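Local coordinates for exopolysaccharide biosynthesis protein (Pantoea stewartii subsp. stewartii DC283, PDB 6TGF), which is a glycan biofilm-modifying enzyme, probably a hydrolase acting on exopolysaccharide, built as a trimer on a phage tailspike-like parallel beta-helix, at residues K428-P433 and G452-G457; W459-L464 and S478-R483; I474-R479 and W492-E497. All blocks are in the same frame, centred on the assembly; numbering follows the deposited sequence.

Contact 1 (K428-P433 and G452-G457); sequences KVLNLP and GDISNG
D453 and P433 lie at the middle of this contact. The proline ring rests against the carboxylate, P433 CB standing 3.6 Å from D453 OD2, and the two side chains cross at about a right angle. The aspartate is turned with CG opposite its own N (chi1 -178°), and its two oxygens have separate jobs. OD1 looks along its own chain: S455 OG, 2.6 Å from D453 OD1, comes in on the syn lone pair, while S455 N reaches the same oxygen from above the carboxylate plane. The N-H bond makes an Asx turn; with the hydroxyl bond it fixes the rotation of the carboxylate. OD2 instead accepts a hydrogen bond from a water that also donates to N431 OD1 and accepts from K428 NZ. The two charges are 4.6 Å apart, K428 NZ to D453 OD2, not in direct contact but bridged by this water and probably still attracting one another. N431 turns its amide nitrogen the other way, to D394 on the preceding coil.

The backbones pair in parallel, with D453 N to L430 O at 2.7 Å and L432 N to D453 O at 2.8 Å. G452 passes close to the lysine, its CA 3.7 Å from K428 CB, and its backbone angles (phi 122°, psi -151°) belong to glycine territory. Past the paired strands, a second water bridges L432 O and S455 O. On the inner side, L430 and L432 offer their CB atoms loosely to I454 CG2, and W459 and I461 of strand 458-467 meet I454 from the interior. Two neighbouring coils thus stack strand on strand, with apolar side chains inward and polar ones outward, as in the right-handed parallel beta-helix of phage tailspikes.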
# COMPACT_ATOMS: atom_id res chain seq x y z
N LYS B 428 22.57 11.18 8.61
CA LYS B 428 21.31 10.55 9.07
C LYS B 428 20.54 10.05 7.85
O LYS B 428 20.25 10.86 6.96
CB LYS B 428 20.49 11.56 9.88
CG LYS B 428 21.21 12.12 11.09
CD LYS B 428 20.50 13.29 11.74
CE LYS B 428 21.42 14.07 12.67
NZ LYS B 428 20.65 14.85 13.67
N VAL B 429 20.22 8.75 7.80
CA VAL B 429 19.40 8.13 6.72
C VAL B 429 18.04 8.83 6.70
O VAL B 429 17.59 9.22 5.60
CB VAL B 429 19.27 6.60 6.90
CG1 VAL B 429 18.29 5.98 5.92
CG2 VAL B 429 20.62 5.91 6.80
N LEU B 430 17.42 8.99 7.87
CA LEU B 430 16.19 9.80 8.08
C LEU B 430 16.52 10.98 9.01
O LEU B 430 16.78 10.74 10.19
CB LEU B 430 15.10 8.91 8.70
CG LEU B 430 14.84 7.58 8.00
CD1 LEU B 430 13.76 6.80 8.72
CD2 LEU B 430 14.47 7.78 6.54
N ASN B 431 16.53 12.20 8.46
CA ASN B 431 16.65 13.46 9.24
C ASN B 431 15.27 14.12 9.27
O ASN B 431 15.06 15.10 8.53
CB ASN B 431 17.74 14.37 8.66
CG ASN B 431 18.02 15.60 9.50
OD1 ASN B 431 17.37 15.82 10.52
ND2 ASN B 431 18.97 16.40 9.07
N LEU B 432 14.36 13.57 10.08
CA LEU B 432 12.90 13.90 10.05
C LEU B 432 12.38 14.17 11.46
O LEU B 432 11.48 13.47 11.93
CB LEU B 432 12.16 12.73 9.39
CG LEU B 432 12.54 12.45 7.94
CD1 LEU B 432 11.90 11.15 7.46
CD2 LEU B 432 12.14 13.60 7.03
N PRO B 433 12.91 15.19 12.17
CA PRO B 433 12.34 15.61 13.45
C PRO B 433 10.95 16.25 13.29
O PRO B 433 10.69 16.82 12.24
CB PRO B 433 13.35 16.64 13.99
CG PRO B 433 14.05 17.16 12.75
CD PRO B 433 14.09 15.99 11.80
N GLY B 452 19.12 7.63 12.03
CA GLY B 452 18.80 9.07 11.95
C GLY B 452 17.93 9.54 13.10
O GLY B 452 18.01 8.95 14.20
N ASP B 453 17.11 10.57 12.85
CA ASP B 453 16.33 11.32 13.87
C ASP B 453 14.86 11.38 13.45
O ASP B 453 14.57 11.99 12.41
CB ASP B 453 16.91 12.73 14.06
CG ASP B 453 16.21 13.54 15.13
OD1 ASP B 453 15.67 12.93 16.07
OD2 ASP B 453 16.22 14.78 15.01
N ILE B 454 13.98 10.75 14.24
CA ILE B 454 12.49 10.88 14.12
C ILE B 454 11.94 11.32 15.48
O ILE B 454 10.80 10.94 15.81
CB ILE B 454 11.86 9.56 13.61
CG1 ILE B 454 12.10 8.39 14.56
CG2 ILE B 454 12.35 9.25 12.20
CD1 ILE B 454 11.13 7.24 14.38
N SER B 455 12.71 12.11 16.23
CA SER B 455 12.37 12.62 17.58
C SER B 455 11.18 13.59 17.49
O SER B 455 10.98 14.18 16.41
CB SER B 455 13.56 13.28 18.23
OG SER B 455 14.04 14.35 17.43
N ASN B 456 10.42 13.71 18.58
CA ASN B 456 9.27 14.65 18.73
C ASN B 456 8.24 14.40 17.62
O ASN B 456 7.51 15.35 17.26
CB ASN B 456 9.75 16.11 18.73
CG ASN B 456 10.43 16.50 20.02
OD1 ASN B 456 9.84 16.37 21.10
ND2 ASN B 456 11.65 17.01 19.94
N GLY B 457 8.15 13.16 17.13
CA GLY B 457 7.31 12.78 15.97
C GLY B 457 6.06 12.05 16.40
O GLY B 457 5.81 11.93 17.62
O HOH W 1 17.76 15.98 13.28
O HOH W 2 9.79 13.19 13.96

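Contact 2 (W459-L464 and S478-R483); sequences WIIDAL and SRLNTR
W459 and I461 face L480 and T482 on the interior side of a pair of strands, and this is the close-packed part of the contact. L480 CD2 lies 4.1 Å from W459 CB and also reaches I461 CD1, while T482 CG2 sits 4.1 Å from I461 CB. S478 OG comes to the edge of the indole at CD1; its hydrogen bond goes to I454 O. The strands run parallel, 20° apart, zipped by five backbone bonds from W459 N–R479 O (3.0 Å) to A463 N–R483 O (3.1 Å). At the corner beyond, a water joins L464 N to R483 O.

The other side carries I460, N481, D462 and R483, and meets the other subunits. R483, bent at chi3 (-60°), grips D462 side-on: NE meets OD1 at 3.1 Å and NH2 meets OD2 at 3.2 Å. Both oxygens are approached from above the carboxylate plane, with the two flat groups turned 61° to each other, yet each lies in the guanidinium plane. D462 also binds R483 of the second subunit, and R483 binds D462 of the third, so acids and arginines alternate and probably offset the close approach of the arginines. N481 gives its amide to V513 O of the second subunit, and I460 packs on Q484 there.

The loose part is the partly exposed side chain of R479, which barely touches the opposite strand, though its carbonyl takes W459 N. The whole is consistent with a tailspike-like trimer in which parallel beta-helices pack side by side, here with salt bridges between subunits.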
# COMPACT_ATOMS: atom_id res chain seq x y z
N TRP B 459 4.51 8.48 14.63
CA TRP B 459 4.82 7.47 13.57
C TRP B 459 4.05 6.17 13.83
O TRP B 459 4.08 5.68 14.97
CB TRP B 459 6.33 7.21 13.52
CG TRP B 459 7.15 8.37 13.05
CD1 TRP B 459 7.69 9.35 13.83
CD2 TRP B 459 7.55 8.65 11.70
NE1 TRP B 459 8.40 10.23 13.05
CE2 TRP B 459 8.33 9.83 11.74
CE3 TRP B 459 7.33 8.03 10.47
CZ2 TRP B 459 8.88 10.39 10.59
CZ3 TRP B 459 7.87 8.59 9.33
CH2 TRP B 459 8.64 9.76 9.39
N ILE B 460 3.39 5.66 12.79
CA ILE B 460 3.09 4.20 12.62
C ILE B 460 4.32 3.58 11.96
O ILE B 460 4.73 4.10 10.90
CB ILE B 460 1.80 3.95 11.81
CG1 ILE B 460 0.55 4.43 12.56
CG2 ILE B 460 1.69 2.48 11.42
CD1 ILE B 460 -0.72 4.40 11.74
N ILE B 461 4.90 2.54 12.56
CA ILE B 461 6.11 1.84 12.04
C ILE B 461 5.82 0.34 11.98
O ILE B 461 5.91 -0.33 13.03
CB ILE B 461 7.35 2.17 12.90
CG1 ILE B 461 7.52 3.69 13.07
CG2 ILE B 461 8.59 1.52 12.30
CD1 ILE B 461 8.74 4.10 13.88
N ASP B 462 5.48 -0.16 10.79
CA ASP B 462 5.30 -1.61 10.49
C ASP B 462 6.53 -2.12 9.73
O ASP B 462 6.90 -1.49 8.72
CB ASP B 462 4.04 -1.88 9.66
CG ASP B 462 2.74 -1.63 10.40
OD1 ASP B 462 2.72 -1.77 11.64
OD2 ASP B 462 1.75 -1.30 9.72
N ALA B 463 7.12 -3.23 10.20
CA ALA B 463 8.18 -4.00 9.52
C ALA B 463 9.39 -3.11 9.22
O ALA B 463 9.89 -3.14 8.08
CB ALA B 463 7.62 -4.62 8.26
N LEU B 464 9.84 -2.34 10.21
CA LEU B 464 11.16 -1.65 10.17
C LEU B 464 12.22 -2.63 10.66
O LEU B 464 12.00 -3.26 11.71
CB LEU B 464 11.13 -0.37 11.02
CG LEU B 464 12.40 0.48 11.00
CD1 LEU B 464 12.67 1.02 9.60
CD2 LEU B 464 12.31 1.62 12.00
N SER B 478 9.17 10.81 20.92
CA SER B 478 8.46 10.45 19.67
C SER B 478 7.30 9.50 19.99
O SER B 478 7.53 8.50 20.71
CB SER B 478 9.40 9.85 18.66
OG SER B 478 8.86 9.95 17.35
N ARG B 479 6.11 9.80 19.48
CA ARG B 479 4.86 9.03 19.72
C ARG B 479 4.78 7.88 18.72
O ARG B 479 4.22 8.08 17.62
CB ARG B 479 3.64 9.96 19.63
CG ARG B 479 3.70 11.16 20.57
CD ARG B 479 2.58 12.15 20.29
NE ARG B 479 2.81 12.95 19.09
CZ ARG B 479 1.89 13.72 18.50
NH1 ARG B 479 0.67 13.79 18.99
NH2 ARG B 479 2.22 14.41 17.42
N LEU B 480 5.34 6.72 19.07
CA LEU B 480 5.49 5.55 18.17
C LEU B 480 4.30 4.59 18.34
O LEU B 480 3.81 4.46 19.48
CB LEU B 480 6.82 4.84 18.46
CG LEU B 480 8.06 5.73 18.44
CD1 LEU B 480 9.32 4.89 18.53
CD2 LEU B 480 8.10 6.62 17.20
N ASN B 481 3.88 3.96 17.24
CA ASN B 481 2.80 2.94 17.18
C ASN B 481 3.28 1.82 16.24
O ASN B 481 3.06 1.95 15.02
CB ASN B 481 1.48 3.58 16.76
CG ASN B 481 0.26 2.72 17.07
OD1 ASN B 481 0.37 1.51 17.22
ND2 ASN B 481 -0.90 3.35 17.16
N THR B 482 3.95 0.80 16.77
CA THR B 482 4.86 -0.09 16.00
C THR B 482 4.38 -1.54 16.01
O THR B 482 3.73 -1.95 16.99
CB THR B 482 6.30 0.01 16.53
OG1 THR B 482 6.42 -0.80 17.71
CG2 THR B 482 6.72 1.43 16.86
N ARG B 483 4.70 -2.28 14.94
CA ARG B 483 4.52 -3.75 14.83
C ARG B 483 5.74 -4.36 14.12
O ARG B 483 6.21 -3.77 13.13
CB ARG B 483 3.25 -4.11 14.05
CG ARG B 483 1.96 -3.73 14.75
CD ARG B 483 0.75 -4.30 14.03
NE ARG B 483 0.67 -3.82 12.66
CZ ARG B 483 -0.15 -4.31 11.73
NH1 ARG B 483 -0.97 -5.31 12.01
NH2 ARG B 483 -0.14 -3.79 10.51
O HOH W 3 8.50 -2.05 12.70

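Contact 3 (I474-R479 and W492-E497); sequences IAWHSR and WIDNSE
N495 spends a single amide nitrogen on both ends of a turn in the other segment: ND2 donates to A475 O at 2.7 Å and to S478 O at 2.9 Å. Both oxygens lie near the plane of the amide. The first bond arrives nearly end-on to the carbonyl, and the second lands on a lone pair of S478 O. What it spans is a type II turn from A475 to S478, with H477 at positive phi (59°) and S478 N also bonded to A475 O, so that carbonyl accepts twice. N495 OD1 pairs with S510 OG; the two carbonyls at ND2 settle which way the amide is turned.

Before the turn, A475 N donates to D494 O, and A475 CB packs on I493 CG2 at 3.9 Å. These follow the parallel bridge between I474 and D494, which joins the short strands 473-474 and 493-494, two successive coils of the beta-helix meeting where their chains leave the strand and round a corner; within the turn, H477 N bonds S496 O.

The outer side chains close over this corner. W476 reaches back over its own segment, where I474 CG2 covers one face of the indole, and points NE1 edge-on at D494 OD2 in a weak bond of 3.3 Å. The carboxylate stands nearly upright to the ring, 81° between planes. S496 N to D494 OD1 makes an Asx turn, and S496 OG adds a second bond of 2.7 Å to D494 OD1, steadying the carboxylate W476 meets; S496 OG lies beside W476 CD1. At the far end, the H477 ring receives E497 over one face: CA is 3.9 Å from the ring centroid, a CH-pi contact offset toward the rim. H477 NE2, bonded to G499 O, anchors that ring.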
# COMPACT_ATOMS: atom_id res chain seq x y z
N ILE B 474 17.29 7.74 16.64
CA ILE B 474 16.92 8.74 17.69
C ILE B 474 15.42 9.04 17.55
O ILE B 474 15.03 9.61 16.52
CB ILE B 474 17.79 10.01 17.60
CG1 ILE B 474 19.29 9.69 17.68
CG2 ILE B 474 17.37 11.03 18.65
CD1 ILE B 474 19.74 9.10 19.00
N ALA B 475 14.62 8.66 18.55
CA ALA B 475 13.15 8.85 18.59
C ALA B 475 12.75 9.47 19.94
O ALA B 475 11.74 9.01 20.52
CB ALA B 475 12.47 7.52 18.36
N TRP B 476 13.50 10.48 20.40
CA TRP B 476 13.27 11.17 21.70
C TRP B 476 11.91 11.86 21.69
O TRP B 476 11.63 12.59 20.73
CB TRP B 476 14.39 12.17 22.00
CG TRP B 476 15.77 11.58 22.12
CD1 TRP B 476 16.09 10.31 22.48
CD2 TRP B 476 17.01 12.27 21.91
NE1 TRP B 476 17.45 10.15 22.48
CE2 TRP B 476 18.04 11.34 22.14
CE3 TRP B 476 17.35 13.58 21.54
CZ2 TRP B 476 19.39 11.67 22.01
CZ3 TRP B 476 18.69 13.91 21.41
CH2 TRP B 476 19.69 12.97 21.65
N HIS B 477 11.08 11.60 22.72
CA HIS B 477 9.72 12.19 22.90
C HIS B 477 8.81 11.83 21.72
O HIS B 477 7.78 12.50 21.55
CB HIS B 477 9.80 13.71 23.07
CG HIS B 477 10.65 14.16 24.21
ND1 HIS B 477 10.28 13.99 25.53
CD2 HIS B 477 11.85 14.79 24.23
CE1 HIS B 477 11.22 14.48 26.32
NE2 HIS B 477 12.19 14.98 25.54
N SER B 478 9.17 10.81 20.92
CA SER B 478 8.46 10.45 19.67
C SER B 478 7.30 9.50 19.99
O SER B 478 7.53 8.50 20.71
CB SER B 478 9.40 9.85 18.66
OG SER B 478 8.86 9.95 17.35
N ARG B 479 6.11 9.80 19.48
CA ARG B 479 4.86 9.03 19.72
C ARG B 479 4.78 7.88 18.72
O ARG B 479 4.22 8.08 17.62
CB ARG B 479 3.64 9.96 19.63
CG ARG B 479 3.70 11.16 20.57
CD ARG B 479 2.58 12.15 20.29
NE ARG B 479 2.81 12.95 19.09
CZ ARG B 479 1.89 13.72 18.50
NH1 ARG B 479 0.67 13.79 18.99
NH2 ARG B 479 2.22 14.41 17.42
N TRP B 492 19.23 -0.57 17.68
CA TRP B 492 18.05 -0.30 18.54
C TRP B 492 17.44 1.07 18.23
O TRP B 492 18.05 1.85 17.47
CB TRP B 492 18.42 -0.44 20.03
CG TRP B 492 19.49 0.48 20.53
CD1 TRP B 492 20.80 0.49 20.17
CD2 TRP B 492 19.34 1.49 21.54
NE1 TRP B 492 21.48 1.46 20.87
CE2 TRP B 492 20.61 2.09 21.71
CE3 TRP B 492 18.26 1.97 22.30
CZ2 TRP B 492 20.82 3.13 22.62
CZ3 TRP B 492 18.47 3.00 23.19
CH2 TRP B 492 19.74 3.57 23.34
N ILE B 493 16.26 1.33 18.80
CA ILE B 493 15.51 2.61 18.70
C ILE B 493 15.50 3.25 20.09
O ILE B 493 14.93 2.63 21.02
CB ILE B 493 14.08 2.38 18.16
CG1 ILE B 493 14.09 1.68 16.80
CG2 ILE B 493 13.31 3.70 18.11
CD1 ILE B 493 12.75 1.11 16.39
N ASP B 494 16.12 4.42 20.23
CA ASP B 494 16.14 5.22 21.49
C ASP B 494 14.86 6.06 21.54
O ASP B 494 14.83 7.12 20.89
CB ASP B 494 17.41 6.07 21.58
CG ASP B 494 17.61 6.74 22.93
OD1 ASP B 494 16.66 6.77 23.72
OD2 ASP B 494 18.73 7.23 23.17
N ASN B 495 13.84 5.59 22.27
CA ASN B 495 12.53 6.26 22.43
C ASN B 495 12.45 6.88 23.83
O ASN B 495 11.35 6.91 24.41
CB ASN B 495 11.37 5.29 22.16
CG ASN B 495 10.04 5.97 21.95
OD1 ASN B 495 8.99 5.34 22.09
ND2 ASN B 495 10.04 7.25 21.62
N SER B 496 13.58 7.38 24.35
CA SER B 496 13.73 7.97 25.71
C SER B 496 13.25 9.43 25.69
O SER B 496 12.71 9.86 24.65
CB SER B 496 15.15 7.85 26.20
OG SER B 496 16.01 8.71 25.46
N GLU B 497 13.43 10.15 26.80
CA GLU B 497 12.97 11.55 26.98
C GLU B 497 14.18 12.48 27.10
O GLU B 497 14.17 13.37 27.98
CB GLU B 497 12.06 11.63 28.21
CG GLU B 497 10.82 10.77 28.08
CD GLU B 497 9.78 11.00 29.16
OE1 GLU B 497 10.16 11.42 30.27
OE2 GLU B 497 8.58 10.77 28.88

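Overall arrangement
Each contact joins two neighbouring coils, and the three interfaces follow one another along the helix. The centres of contacts 1 and 2 are about 13 Å apart. Those of contacts 1 and 3 are about 10 Å apart. Contacts 2 and 3, about 11 Å apart between centres, share S478 and R479. They and the rest of the turn that S478 ends rest on the coil of contact 1: I454 O lies 2.7 Å from S478 OG, G457 O 2.8 Å from R479 N, and N456 N 2.7 Å from W476 O, all probable hydrogen bonds. L480 CD1 carries the interior of contact 2 to contact 3, 4.1 Å from A475 CB. A bound 1,2-ethanediol, probably from the crystallisation liquor, sits about 4 Å from the R479 side chain.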